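Local coordinates for protein aspergillopepsin-2 heavy chain (PDB 1Y43) that probably cleaves peptide bonds, as the heavy chain of a peptidase G1 family acid endopeptidase that works with a light chain, at residues 12-17 / 98-103; 36-41 / 55-60; 61-66 / 79-84; 105-110 / 132-137. All blocks are in the same frame, centred on the assembly; numbering follows the deposited sequence.

All four contacts belong to the beta-rich body of the heavy chain, and their chemistry changes with position. Contact 4 is the buried one, apolar and free of direct hydrogen bonds between its segments; contacts 1, 2 and 3 are partly buried. Contacts 1 and 4 touch through the neighbouring strands 4-13 and 104-114, where Gly-12 O and Glu-106 N probably bond. Contacts 2 and 3 also adjoin, sharing the Thr-56 to Asn-81 link and packing around Val-79. A buried carboxylate organises contact 1, two waters bridge contact 2, and regular strand pairing dominates contact 3. Contacts 1 and 3 lie on opposite sides of the chain's centre, about 24 Å apart between their own centres.

Contact 1: residues 12-17 / 98-103; sequences GIDGDT and GDLCET
Asp-14 OD2 is gripped by two consecutive backbone amides, Cys-101 N and Glu-102 N, and the other carboxylate oxygen takes the next one, from Thr-103. The arrangement ties the end of strand 4-13 to the loop that leads into its antiparallel neighbour 104-114, at one end of the beta-sandwich of this peptidase family. Glu-102 N lies 2.8 Å from Asp-14 OD2 and meets its syn lone pair in a fairly straight bond (163° at the hydrogen). Cys-101 N stands equally close to Asp-14 OD2, at 2.8 Å, but comes from above the carboxylate plane, 46° out of it. On the second oxygen, Thr-103 N reaches the syn lone pair of Asp-14 OD1 at 2.9 Å, and Asn-104 N bonds to the same atom. With CG beside the backbone N and anti to the carbonyl carbon (chi1 -64°), the carboxylate turns into this curve of N-H groups. The amides satisfy a buried acid group and would be expected to favour its charged form.

The loop has a second anchor in the disulfide from Cys-101 to Cys-18. Nearer the surface, the hydroxyl of Thr-17 bonds to Asn-104 ND2, and a water 2.6 Å from Thr-17 OG1 is weakly bonded to Thr-103 OG1. Apolar groups fill in beside the carboxylate: Leu-100 CB rests 3.3 Å from Asp-14 OD2, while the CG2 branch of Ile-13 meets the backbone of Glu-102, with Ile-13 CG2 to Glu-102 CA at 4.1 Å.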
loop_
_atom_site.group_PDB
_atom_site.type_symbol
_atom_site.label_atom_id
_atom_site.label_comp_id
_atom_site.label_asym_id
_atom_site.label_seq_id
_atom_site.Cartn_x
_atom_site.Cartn_y
_atom_site.Cartn_z
ATOM N N GLY B 12 -2.691 4.274 -1.568
ATOM C CA GLY B 12 -2.205 5.304 -2.455
ATOM C C GLY B 12 -3.221 5.849 -3.427
ATOM O O GLY B 12 -4.362 5.377 -3.501
ATOM N N ILE B 13 -2.812 6.923 -4.091
ATOM C CA ILE B 13 -3.601 7.586 -5.116
ATOM C C ILE B 13 -2.819 7.454 -6.434
ATOM O O ILE B 13 -1.609 7.713 -6.477
ATOM C CB ILE B 13 -3.794 9.086 -4.784
ATOM C CG1 ILE B 13 -4.641 9.221 -3.508
ATOM C CG2 ILE B 13 -4.452 9.823 -5.959
ATOM C CD1 ILE B 13 -4.818 10.657 -3.014
ATOM N N ASP B 14 -3.519 6.993 -7.468
ATOM C CA ASP B 14 -2.986 6.830 -8.816
ATOM C C ASP B 14 -1.994 5.700 -9.026
ATOM O O ASP B 14 -1.767 4.893 -8.122
ATOM C CB ASP B 14 -2.466 8.172 -9.345
ATOM C CG ASP B 14 -3.589 9.194 -9.506
ATOM O OD1 ASP B 14 -4.725 8.781 -9.802
ATOM O OD2 ASP B 14 -3.337 10.400 -9.326
ATOM N N GLY B 15 -1.519 5.566 -10.255
ATOM C CA GLY B 15 -0.575 4.509 -10.567
ATOM C C GLY B 15 -1.132 3.363 -11.399
ATOM O O GLY B 15 -0.354 2.586 -11.946
ATOM N N ASP B 16 -2.453 3.233 -11.490
ATOM C CA ASP B 16 -3.033 2.151 -12.285
ATOM C C ASP B 16 -3.434 2.663 -13.670
ATOM O O ASP B 16 -2.894 2.207 -14.675
ATOM C CB ASP B 16 -4.221 1.507 -11.565
ATOM C CG ASP B 16 -4.792 0.317 -12.321
ATOM O OD1 ASP B 16 -4.175 -0.160 -13.296
ATOM O OD2 ASP B 16 -5.870 -0.151 -11.935
ATOM N N THR B 17 -4.402 3.575 -13.733
ATOM C CA THR B 17 -4.820 4.153 -15.016
ATOM C C THR B 17 -4.212 5.546 -15.201
ATOM O O THR B 17 -4.383 6.184 -16.242
ATOM C CB THR B 17 -6.358 4.234 -15.161
ATOM O OG1 THR B 17 -6.905 5.026 -14.102
ATOM C CG2 THR B 17 -6.973 2.846 -15.112
ATOM N N GLY B 98 5.982 14.573 -10.333
ATOM C CA GLY B 98 4.857 14.134 -11.138
ATOM C C GLY B 98 3.507 14.610 -10.641
ATOM O O GLY B 98 3.272 14.717 -9.432
ATOM N N ASP B 99 2.615 14.902 -11.578
ATOM C CA ASP B 99 1.276 15.371 -11.247
ATOM C C ASP B 99 0.298 14.230 -11.138
ATOM O O ASP B 99 0.271 13.347 -11.983
ATOM C CB ASP B 99 0.744 16.337 -12.313
ATOM C CG ASP B 99 1.442 17.674 -12.294
ATOM O OD1 ASP B 99 2.090 18.013 -11.278
ATOM O OD2 ASP B 99 1.357 18.391 -13.311
ATOM N N LEU B 100 -0.527 14.270 -10.096
ATOM C CA LEU B 100 -1.546 13.258 -9.894
ATOM C C LEU B 100 -2.708 13.517 -10.850
ATOM O O LEU B 100 -2.900 14.642 -11.304
ATOM C CB LEU B 100 -2.101 13.363 -8.479
ATOM C CG LEU B 100 -1.148 13.058 -7.337
ATOM C CD1 LEU B 100 -1.851 13.363 -6.013
ATOM C CD2 LEU B 100 -0.728 11.597 -7.425
ATOM N N CYS B 101 -3.447 12.467 -11.195
ATOM C CA CYS B 101 -4.654 12.610 -12.015
ATOM C C CYS B 101 -5.842 12.546 -11.051
ATOM O O CYS B 101 -6.928 13.021 -11.362
ATOM C CB CYS B 101 -4.839 11.443 -12.983
ATOM S SG CYS B 101 -3.450 11.029 -14.050
ATOM N N GLU B 102 -5.626 11.885 -9.910
ATOM C CA GLU B 102 -6.642 11.671 -8.880
ATOM C C GLU B 102 -7.762 10.754 -9.379
ATOM O O GLU B 102 -8.927 10.892 -8.993
ATOM C CB GLU B 102 -7.165 13.006 -8.328
ATOM C CG GLU B 102 -6.070 13.810 -7.651
ATOM C CD GLU B 102 -6.548 15.107 -7.022
ATOM O OE1 GLU B 102 -7.694 15.538 -7.266
ATOM O OE2 GLU B 102 -5.751 15.689 -6.263
ATOM N N THR B 103 -7.379 9.777 -10.204
ATOM C CA THR B 103 -8.330 8.832 -10.774
ATOM C C THR B 103 -8.306 7.442 -10.153
ATOM O O THR B 103 -9.184 6.636 -10.432
ATOM C CB THR B 103 -8.183 8.724 -12.314
ATOM O OG1 THR B 103 -6.841 8.358 -12.639
ATOM C CG2 THR B 103 -8.519 10.066 -12.978
HETATM O O HOH W 1 -8.650 6.762 -15.005
#

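Contact 2: residues 36-41 / 55-60; sequences TSYDAW and ITISEG. With SO4 (sulfate ion), chain E.
Two water molecules, one between Tyr-38 and Ile-57 and one between Ala-40 and Ile-55, take the place of direct backbone hydrogen bonds here. The first donates to Tyr-38 O at 3.0 Å and accepts from Ile-57 N at 2.9 Å. The second accepts from Ala-40 N and donates to Ile-55 O. This is water-bridged packing of an irregular segment against a sheet strand of the beta-sandwich, the 55-60 loop running roughly antiparallel to strand 35-45.

Side chains make the direct contacts. Tyr-38 CB rests against Ile-57 CB at 3.8 Å. Beyond it the phenol lies alongside Glu-59, both side chains pointing the same way, with ring and carboxylate planes 57° apart; Tyr-38 OH is 3.5 Å from Glu-59 CB. The hydroxyl finds its polar partner in a backbone group of the other protein chain, so the ring also takes part in the chain interface. Ala-40 CB meets two isoleucines through different branches: Ile-55 CG2 at 3.8 Å and Ile-57 CD1 at 4.1 Å. Away from the loop, Ser-37 OG makes a weak bond to a sulfate ion, probably from the crystallisation liquor.

Around this seam, Ile-57 packs on Val-27 of strand 22-32, while Ala-40 and Ile-55 both touch Val-79 of strand 74-81.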
loop_
_atom_site.group_PDB
_atom_site.type_symbol
_atom_site.label_atom_id
_atom_site.label_comp_id
_atom_site.label_asym_id
_atom_site.label_seq_id
_atom_site.Cartn_x
_atom_site.Cartn_y
_atom_site.Cartn_z
ATOM N N THR B 36 13.173 -11.251 11.113
ATOM C CA THR B 36 12.253 -10.409 10.353
ATOM C C THR B 36 12.710 -8.964 10.432
ATOM O O THR B 36 13.409 -8.570 11.379
ATOM C CB THR B 36 10.806 -10.469 10.891
ATOM O OG1 THR B 36 10.783 -10.019 12.248
ATOM C CG2 THR B 36 10.243 -11.871 10.790
ATOM N N SER B 37 12.322 -8.178 9.436
ATOM C CA SER B 37 12.668 -6.767 9.380
ATOM C C SER B 37 11.417 -6.021 8.895
ATOM O O SER B 37 10.766 -6.474 7.956
ATOM C CB SER B 37 13.821 -6.551 8.396
ATOM O OG SER B 37 14.388 -5.276 8.589
ATOM N N TYR B 38 11.064 -4.919 9.568
ATOM C CA TYR B 38 9.885 -4.118 9.216
ATOM C C TYR B 38 10.276 -2.651 9.126
ATOM O O TYR B 38 11.085 -2.182 9.924
ATOM C CB TYR B 38 8.797 -4.228 10.302
ATOM C CG TYR B 38 8.230 -5.610 10.530
ATOM C CD1 TYR B 38 7.236 -6.118 9.697
ATOM C CD2 TYR B 38 8.689 -6.413 11.581
ATOM C CE1 TYR B 38 6.708 -7.392 9.897
ATOM C CE2 TYR B 38 8.168 -7.699 11.791
ATOM C CZ TYR B 38 7.176 -8.178 10.944
ATOM O OH TYR B 38 6.634 -9.437 11.126
ATOM N N ASP B 39 9.697 -1.920 8.181
ATOM C CA ASP B 39 9.981 -0.497 8.063
ATOM C C ASP B 39 8.803 0.244 7.439
ATOM O O ASP B 39 7.992 -0.365 6.734
ATOM C CB ASP B 39 11.289 -0.249 7.285
ATOM C CG ASP B 39 11.109 -0.230 5.775
ATOM O OD1 ASP B 39 10.142 -0.817 5.251
ATOM O OD2 ASP B 39 11.960 0.383 5.090
ATOM N N ALA B 40 8.678 1.530 7.732
ATOM C CA ALA B 40 7.611 2.345 7.162
ATOM C C ALA B 40 8.277 3.285 6.161
ATOM O O ALA B 40 9.407 3.729 6.381
ATOM C CB ALA B 40 6.890 3.125 8.259
ATOM N N TRP B 41 7.567 3.628 5.094
ATOM C CA TRP B 41 8.131 4.477 4.050
ATOM C C TRP B 41 7.067 5.304 3.336
ATOM O O TRP B 41 5.866 5.051 3.492
ATOM C CB TRP B 41 8.831 3.582 3.012
ATOM C CG TRP B 41 7.942 2.462 2.478
ATOM C CD1 TRP B 41 7.837 1.191 2.980
ATOM C CD2 TRP B 41 6.969 2.556 1.422
ATOM N NE1 TRP B 41 6.850 0.497 2.312
ATOM C CE2 TRP B 41 6.301 1.308 1.353
ATOM C CE3 TRP B 41 6.588 3.573 0.532
ATOM C CZ2 TRP B 41 5.278 1.053 0.439
ATOM C CZ3 TRP B 41 5.567 3.317 -0.380
ATOM C CH2 TRP B 41 4.925 2.064 -0.416
ATOM N N ILE B 55 10.028 5.904 13.500
ATOM C CA ILE B 55 8.870 5.096 13.870
ATOM C C ILE B 55 9.235 3.619 13.853
ATOM O O ILE B 55 9.855 3.114 12.907
ATOM C CB ILE B 55 7.612 5.358 12.986
ATOM C CG1 ILE B 55 6.388 4.676 13.621
ATOM C CG2 ILE B 55 7.825 4.834 11.552
ATOM C CD1 ILE B 55 5.043 5.157 13.092
ATOM N N THR B 56 8.879 2.944 14.934
ATOM C CA THR B 56 9.147 1.524 15.105
ATOM C C THR B 56 7.908 0.704 14.743
ATOM O O THR B 56 6.801 1.004 15.200
ATOM C CB THR B 56 9.532 1.246 16.565
ATOM O OG1 THR B 56 10.708 1.987 16.881
ATOM C CG2 THR B 56 9.784 -0.234 16.782
ATOM N N ILE B 57 8.112 -0.307 13.901
ATOM C CA ILE B 57 7.056 -1.198 13.432
ATOM C C ILE B 57 7.399 -2.622 13.907
ATOM O O ILE B 57 8.513 -3.094 13.665
ATOM C CB ILE B 57 6.999 -1.214 11.871
ATOM C CG1 ILE B 57 6.981 0.202 11.286
ATOM C CG2 ILE B 57 5.804 -2.040 11.393
ATOM C CD1 ILE B 57 5.711 0.978 11.540
ATOM N N SER B 58 6.459 -3.290 14.577
ATOM C CA SER B 58 6.667 -4.662 15.062
ATOM C C SER B 58 5.519 -5.578 14.630
ATOM O O SER B 58 4.408 -5.119 14.348
ATOM C CB SER B 58 6.735 -4.708 16.597
ATOM O OG SER B 58 7.764 -3.879 17.116
ATOM N N GLU B 59 5.778 -6.882 14.618
ATOM C CA GLU B 59 4.749 -7.842 14.243
ATOM C C GLU B 59 3.545 -7.646 15.163
ATOM O O GLU B 59 3.704 -7.415 16.369
ATOM C CB GLU B 59 5.265 -9.282 14.390
ATOM C CG GLU B 59 4.358 -10.360 13.775
ATOM C CD GLU B 59 3.145 -10.745 14.630
ATOM O OE1 GLU B 59 3.177 -10.564 15.865
ATOM O OE2 GLU B 59 2.154 -11.255 14.058
ATOM N N GLY B 60 2.351 -7.684 14.579
ATOM C CA GLY B 60 1.144 -7.560 15.367
ATOM C C GLY B 60 0.651 -6.165 15.660
ATOM O O GLY B 60 -0.463 -6.020 16.152
HETATM S S SO4 E . 13.517 -3.767 4.728
HETATM O O1 SO4 E . 14.381 -3.211 5.841
HETATM O O2 SO4 E . 14.125 -5.057 4.230
HETATM O O3 SO4 E . 12.129 -4.042 5.273
HETATM O O4 SO4 E . 13.446 -2.786 3.586
HETATM O O HOH W 2 10.577 -0.474 12.372
HETATM O O HOH W 3 10.299 2.410 9.933
#

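Contact 3: residues 61-66 / 79-84; sequences DSIKVT and VENLTT. With SO4 (sulfate ion), chain G.
The carboxylate of Asp-61 and the amide of Asn-81 meet with their planes 58° apart. Asn-81 ND2 donates to Asp-61 OD2 over 3.1 Å, with the acceptor in the plane of the amide but the donor well above that of the carboxylate. One face of the amide is backed by a methyl group, Ile-63 CD1, which lies 3.7 Å from Asn-81 CG. Over its opposite face comes Thr-84 N, 3.3 Å from Asn-81 OD1, forming an Asx motif in the turn that follows strand 74-81. Both flat groups also hold the preceding loop, Asp-61 OD2 accepting from Ser-58 N and Asn-81 ND2 donating to Thr-56 O.

Next to them, Thr-83 OG1 takes the N-H of Ser-62 at 2.9 Å in a nearly straight bond (172°). With OG1 beside its own backbone N (chi1 -55°), it points the oxygen at the start of strand 62-69. Further along, this beta hairpin is regular: Lys-64 and Glu-80 form a hydrogen-bonded antiparallel pair, with Lys-64 N to Glu-80 O at 2.8 Å and a return bond from Glu-80 N to Lys-64 O. Ile-63 CG2 touches Val-79 CG1 at 4.0 Å. A strand of the other protein chain pairs with 62-66, extending the sheet.

Lys-64 NZ bonds to O2 of a sulfate ion, probably from the crystallisation liquor, at 3.0 Å. The chemistry therefore divides: Ile-63, Val-65 and Val-79 give their face apolar packing around the Asn-81 amide, while the Lys-64 and Glu-80 face carries charged side chains and here holds a sulfate.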
loop_
_atom_site.group_PDB
_atom_site.type_symbol
_atom_site.label_atom_id
_atom_site.label_comp_id
_atom_site.label_asym_id
_atom_site.label_seq_id
_atom_site.Cartn_x
_atom_site.Cartn_y
_atom_site.Cartn_z
ATOM N N ASP B 61 1.456 -5.144 15.384
ATOM C CA ASP B 61 1.034 -3.772 15.647
ATOM C C ASP B 61 -0.071 -3.349 14.689
ATOM O O ASP B 61 -0.124 -3.805 13.544
ATOM C CB ASP B 61 2.205 -2.806 15.461
ATOM C CG ASP B 61 3.232 -2.888 16.575
ATOM O OD1 ASP B 61 2.970 -3.520 17.622
ATOM O OD2 ASP B 61 4.304 -2.281 16.403
ATOM N N SER B 62 -0.939 -2.469 15.171
ATOM C CA SER B 62 -2.024 -1.926 14.373
ATOM C C SER B 62 -1.519 -0.635 13.765
ATOM O O SER B 62 -1.100 0.288 14.482
ATOM C CB SER B 62 -3.222 -1.629 15.253
ATOM O OG SER B 62 -3.890 -2.827 15.574
ATOM N N ILE B 63 -1.549 -0.581 12.442
ATOM C CA ILE B 63 -1.062 0.570 11.714
ATOM C C ILE B 63 -2.184 1.240 10.936
ATOM O O ILE B 63 -3.062 0.557 10.401
ATOM C CB ILE B 63 0.006 0.119 10.685
ATOM C CG1 ILE B 63 1.139 -0.631 11.387
ATOM C CG2 ILE B 63 0.527 1.292 9.882
ATOM C CD1 ILE B 63 1.846 0.134 12.489
ATOM N N LYS B 64 -2.198 2.568 10.923
ATOM C CA LYS B 64 -3.179 3.304 10.129
ATOM C C LYS B 64 -2.370 4.143 9.145
ATOM O O LYS B 64 -1.482 4.900 9.549
ATOM C CB LYS B 64 -4.055 4.210 10.999
ATOM C CG LYS B 64 -5.093 4.982 10.200
ATOM C CD LYS B 64 -6.028 5.751 11.110
ATOM C CE LYS B 64 -7.023 6.595 10.321
ATOM N NZ LYS B 64 -7.771 7.514 11.240
ATOM N N VAL B 65 -2.615 3.948 7.858
ATOM C CA VAL B 65 -1.910 4.704 6.829
ATOM C C VAL B 65 -2.879 5.608 6.078
ATOM O O VAL B 65 -4.000 5.204 5.748
ATOM C CB VAL B 65 -1.177 3.779 5.818
ATOM C CG1 VAL B 65 0.060 3.177 6.461
ATOM C CG2 VAL B 65 -2.111 2.674 5.302
ATOM N N THR B 66 -2.406 6.802 5.733
ATOM C CA THR B 66 -3.227 7.780 5.037
ATOM C C THR B 66 -2.417 8.635 4.071
ATOM O O THR B 66 -1.313 9.068 4.413
ATOM C CB THR B 66 -3.831 8.774 6.064
ATOM O OG1 THR B 66 -4.592 8.056 7.040
ATOM C CG2 THR B 66 -4.703 9.820 5.385
ATOM N N VAL B 79 1.826 7.732 8.604
ATOM C CA VAL B 79 1.856 6.373 9.138
ATOM C C VAL B 79 1.714 6.492 10.652
ATOM O O VAL B 79 2.507 7.173 11.322
ATOM C CB VAL B 79 3.187 5.626 8.825
ATOM C CG1 VAL B 79 3.205 4.264 9.530
ATOM C CG2 VAL B 79 3.355 5.439 7.315
ATOM N N GLU B 80 0.663 5.892 11.182
ATOM C CA GLU B 80 0.434 5.933 12.607
ATOM C C GLU B 80 0.449 4.525 13.158
ATOM O O GLU B 80 -0.216 3.638 12.626
ATOM C CB GLU B 80 -0.921 6.553 12.899
ATOM C CG GLU B 80 -1.239 6.634 14.381
ATOM C CD GLU B 80 -2.618 7.228 14.664
ATOM O OE1 GLU B 80 -3.470 7.287 13.737
ATOM O OE2 GLU B 80 -2.859 7.612 15.835
ATOM N N ASN B 81 1.263 4.305 14.179
ATOM C CA ASN B 81 1.308 3.008 14.827
ATOM C C ASN B 81 0.366 3.166 16.020
ATOM O O ASN B 81 0.727 3.766 17.037
ATOM C CB ASN B 81 2.722 2.687 15.295
ATOM C CG ASN B 81 2.833 1.294 15.866
ATOM O OD1 ASN B 81 1.884 0.782 16.474
ATOM N ND2 ASN B 81 3.982 0.668 15.676
ATOM N N LEU B 82 -0.857 2.673 15.874
ATOM C CA LEU B 82 -1.865 2.793 16.915
ATOM C C LEU B 82 -1.479 2.099 18.201
ATOM O O LEU B 82 -1.790 2.591 19.287
ATOM C CB LEU B 82 -3.206 2.274 16.405
ATOM C CG LEU B 82 -3.689 2.998 15.141
ATOM C CD1 LEU B 82 -4.983 2.406 14.635
ATOM C CD2 LEU B 82 -3.870 4.467 15.455
ATOM N N THR B 83 -0.731 1.010 18.085
ATOM C CA THR B 83 -0.307 0.232 19.241
ATOM C C THR B 83 0.640 0.997 20.162
ATOM O O THR B 83 0.533 0.911 21.382
ATOM C CB THR B 83 0.384 -1.070 18.777
ATOM O OG1 THR B 83 -0.497 -1.788 17.909
ATOM C CG2 THR B 83 0.775 -1.943 19.969
ATOM N N THR B 84 1.564 1.746 19.574
ATOM C CA THR B 84 2.538 2.482 20.362
ATOM C C THR B 84 2.242 3.968 20.503
ATOM O O THR B 84 2.934 4.669 21.238
ATOM C CB THR B 84 3.935 2.335 19.762
ATOM O OG1 THR B 84 3.939 2.874 18.437
ATOM C CG2 THR B 84 4.339 0.869 19.697
HETATM S S SO4 G . -6.483 8.949 14.287
HETATM O O1 SO4 G . -5.425 8.978 15.378
HETATM O O2 SO4 G . -7.054 7.552 14.199
HETATM O O3 SO4 G . -7.592 9.931 14.615
HETATM O O4 SO4 G . -5.855 9.320 12.965
#

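Contact 4: residues 105-110 / 132-137; sequences AEWIVE and AEATSG
Trp-107, Ala-134 and Ala-132 make up most of this buried contact, a face-to-face packing between two sheets of the beta-sandwich through strands 104-114 and 126-136. The strands run nearly antiparallel, but their short axes come no nearer than 8.0 Å, so packed side chains bridge them in place of backbone pairing. With CG beside the backbone N (chi1 -62°), the indole is carried across so that Ala-132 lays its methyl over one face in a CH-pi contact: Ala-132 CB is 3.9 Å from the centroid of the Trp-107 five-membered ring and 23° off its normal. The six-membered half of the indole extends along the neighbouring backbone, with Trp-107 CZ2 at 3.7 Å from Glu-133 N and Glu-133 C at the ring edge. Farther along, Trp-107 CH2 reaches Ala-134 CB at 4.2 Å.

Ala-134 also meets Ala-105 methyl to methyl, CB to CB at 3.8 Å. The other protein chain supplies the polar partner of the indole, a backbone group bonded to Trp-107 NE1, and adds strand pairing to both segments. Cohesion between 105-110 and 132-137 therefore rests on dispersion and on shape, one methyl over the indole face, a second beyond its rim and a methyl-to-methyl touch, while the indole N-H is satisfied by another chain.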
loop_
_atom_site.group_PDB
_atom_site.type_symbol
_atom_site.label_atom_id
_atom_site.label_comp_id
_atom_site.label_asym_id
_atom_site.label_seq_id
_atom_site.Cartn_x
_atom_site.Cartn_y
_atom_site.Cartn_z
ATOM N N ALA B 105 -7.672 5.160 -6.384
ATOM C CA ALA B 105 -7.497 5.126 -4.927
ATOM C C ALA B 105 -7.330 3.629 -4.697
ATOM O O ALA B 105 -8.138 2.842 -5.184
ATOM C CB ALA B 105 -8.748 5.642 -4.199
ATOM N N GLU B 106 -6.301 3.216 -3.969
ATOM C CA GLU B 106 -6.070 1.778 -3.789
ATOM C C GLU B 106 -5.485 1.347 -2.454
ATOM O O GLU B 106 -4.889 2.152 -1.743
ATOM C CB GLU B 106 -5.183 1.258 -4.940
ATOM C CG GLU B 106 -3.777 1.865 -5.005
ATOM C CD GLU B 106 -3.635 3.050 -5.965
ATOM O OE1 GLU B 106 -4.535 3.310 -6.782
ATOM O OE2 GLU B 106 -2.602 3.744 -5.874
ATOM N N TRP B 107 -5.716 0.064 -2.132
ATOM C CA TRP B 107 -5.246 -0.619 -0.924
ATOM C C TRP B 107 -4.525 -1.816 -1.531
ATOM O O TRP B 107 -5.168 -2.725 -2.073
ATOM C CB TRP B 107 -6.438 -1.068 -0.071
ATOM C CG TRP B 107 -7.287 0.084 0.402
ATOM C CD1 TRP B 107 -7.139 0.787 1.562
ATOM C CD2 TRP B 107 -8.389 0.681 -0.305
ATOM N NE1 TRP B 107 -8.088 1.794 1.611
ATOM C CE2 TRP B 107 -8.860 1.749 0.495
ATOM C CE3 TRP B 107 -9.014 0.412 -1.531
ATOM C CZ2 TRP B 107 -9.940 2.560 0.092
ATOM C CZ3 TRP B 107 -10.085 1.220 -1.925
ATOM C CH2 TRP B 107 -10.532 2.280 -1.112
ATOM N N ILE B 108 -3.197 -1.838 -1.412
ATOM C CA ILE B 108 -2.393 -2.852 -2.091
ATOM C C ILE B 108 -1.315 -3.574 -1.280
ATOM O O ILE B 108 -0.743 -3.009 -0.355
ATOM C CB ILE B 108 -1.642 -2.145 -3.287
ATOM C CG1 ILE B 108 -2.639 -1.493 -4.263
ATOM C CG2 ILE B 108 -0.699 -3.098 -4.017
ATOM C CD1 ILE B 108 -3.474 -2.480 -5.075
ATOM N N VAL B 109 -1.127 -4.861 -1.604
ATOM C CA VAL B 109 -0.044 -5.673 -1.063
ATOM C C VAL B 109 0.780 -5.918 -2.344
ATOM O O VAL B 109 0.276 -6.442 -3.347
ATOM C CB VAL B 109 -0.517 -6.996 -0.428
ATOM C CG1 VAL B 109 0.683 -7.859 -0.084
ATOM C CG2 VAL B 109 -1.307 -6.714 0.845
ATOM N N GLU B 110 2.038 -5.513 -2.317
ATOM C CA GLU B 110 2.881 -5.599 -3.498
ATOM C C GLU B 110 4.162 -6.403 -3.384
ATOM O O GLU B 110 4.757 -6.519 -2.305
ATOM C CB GLU B 110 3.244 -4.171 -3.927
ATOM C CG GLU B 110 4.253 -4.076 -5.065
ATOM C CD GLU B 110 4.582 -2.645 -5.476
ATOM O OE1 GLU B 110 3.979 -1.688 -4.957
ATOM O OE2 GLU B 110 5.456 -2.481 -6.340
ATOM N N ALA B 132 -11.326 0.928 5.397
ATOM C CA ALA B 132 -10.808 1.234 4.068
ATOM C C ALA B 132 -11.738 2.236 3.410
ATOM O O ALA B 132 -12.822 1.872 2.944
ATOM C CB ALA B 132 -10.723 -0.037 3.249
ATOM N N GLU B 133 -11.308 3.492 3.373
ATOM C CA GLU B 133 -12.120 4.574 2.832
ATOM C C GLU B 133 -11.335 5.528 1.948
ATOM O O GLU B 133 -10.170 5.835 2.229
ATOM C CB GLU B 133 -12.721 5.384 3.996
ATOM C CG GLU B 133 -13.636 4.573 4.916
ATOM C CD GLU B 133 -14.156 5.354 6.113
ATOM O OE1 GLU B 133 -13.875 6.566 6.226
ATOM O OE2 GLU B 133 -14.872 4.754 6.949
ATOM N N ALA B 134 -11.985 5.987 0.881
ATOM C CA ALA B 134 -11.406 6.962 -0.047
ATOM C C ALA B 134 -12.357 8.159 -0.073
ATOM O O ALA B 134 -13.570 7.984 0.055
ATOM C CB ALA B 134 -11.280 6.359 -1.449
ATOM N N THR B 135 -11.825 9.365 -0.228
ATOM C CA THR B 135 -12.656 10.560 -0.268
ATOM C C THR B 135 -12.564 11.168 -1.653
ATOM O O THR B 135 -11.472 11.413 -2.158
ATOM C CB THR B 135 -12.212 11.577 0.789
ATOM O OG1 THR B 135 -12.230 10.942 2.070
ATOM C CG2 THR B 135 -13.154 12.775 0.824
ATOM N N SER B 136 -13.726 11.405 -2.250
ATOM C CA SER B 136 -13.834 11.967 -3.586
ATOM C C SER B 136 -14.936 13.016 -3.552
ATOM O O SER B 136 -16.045 12.733 -3.116
ATOM C CB SER B 136 -14.207 10.858 -4.579
ATOM O OG SER B 136 -14.454 11.390 -5.866
ATOM N N GLY B 137 -14.626 14.237 -3.983
ATOM C CA GLY B 137 -15.626 15.293 -3.988
ATOM C C GLY B 137 -16.243 15.576 -2.630
ATOM O O GLY B 137 -17.393 16.025 -2.541
#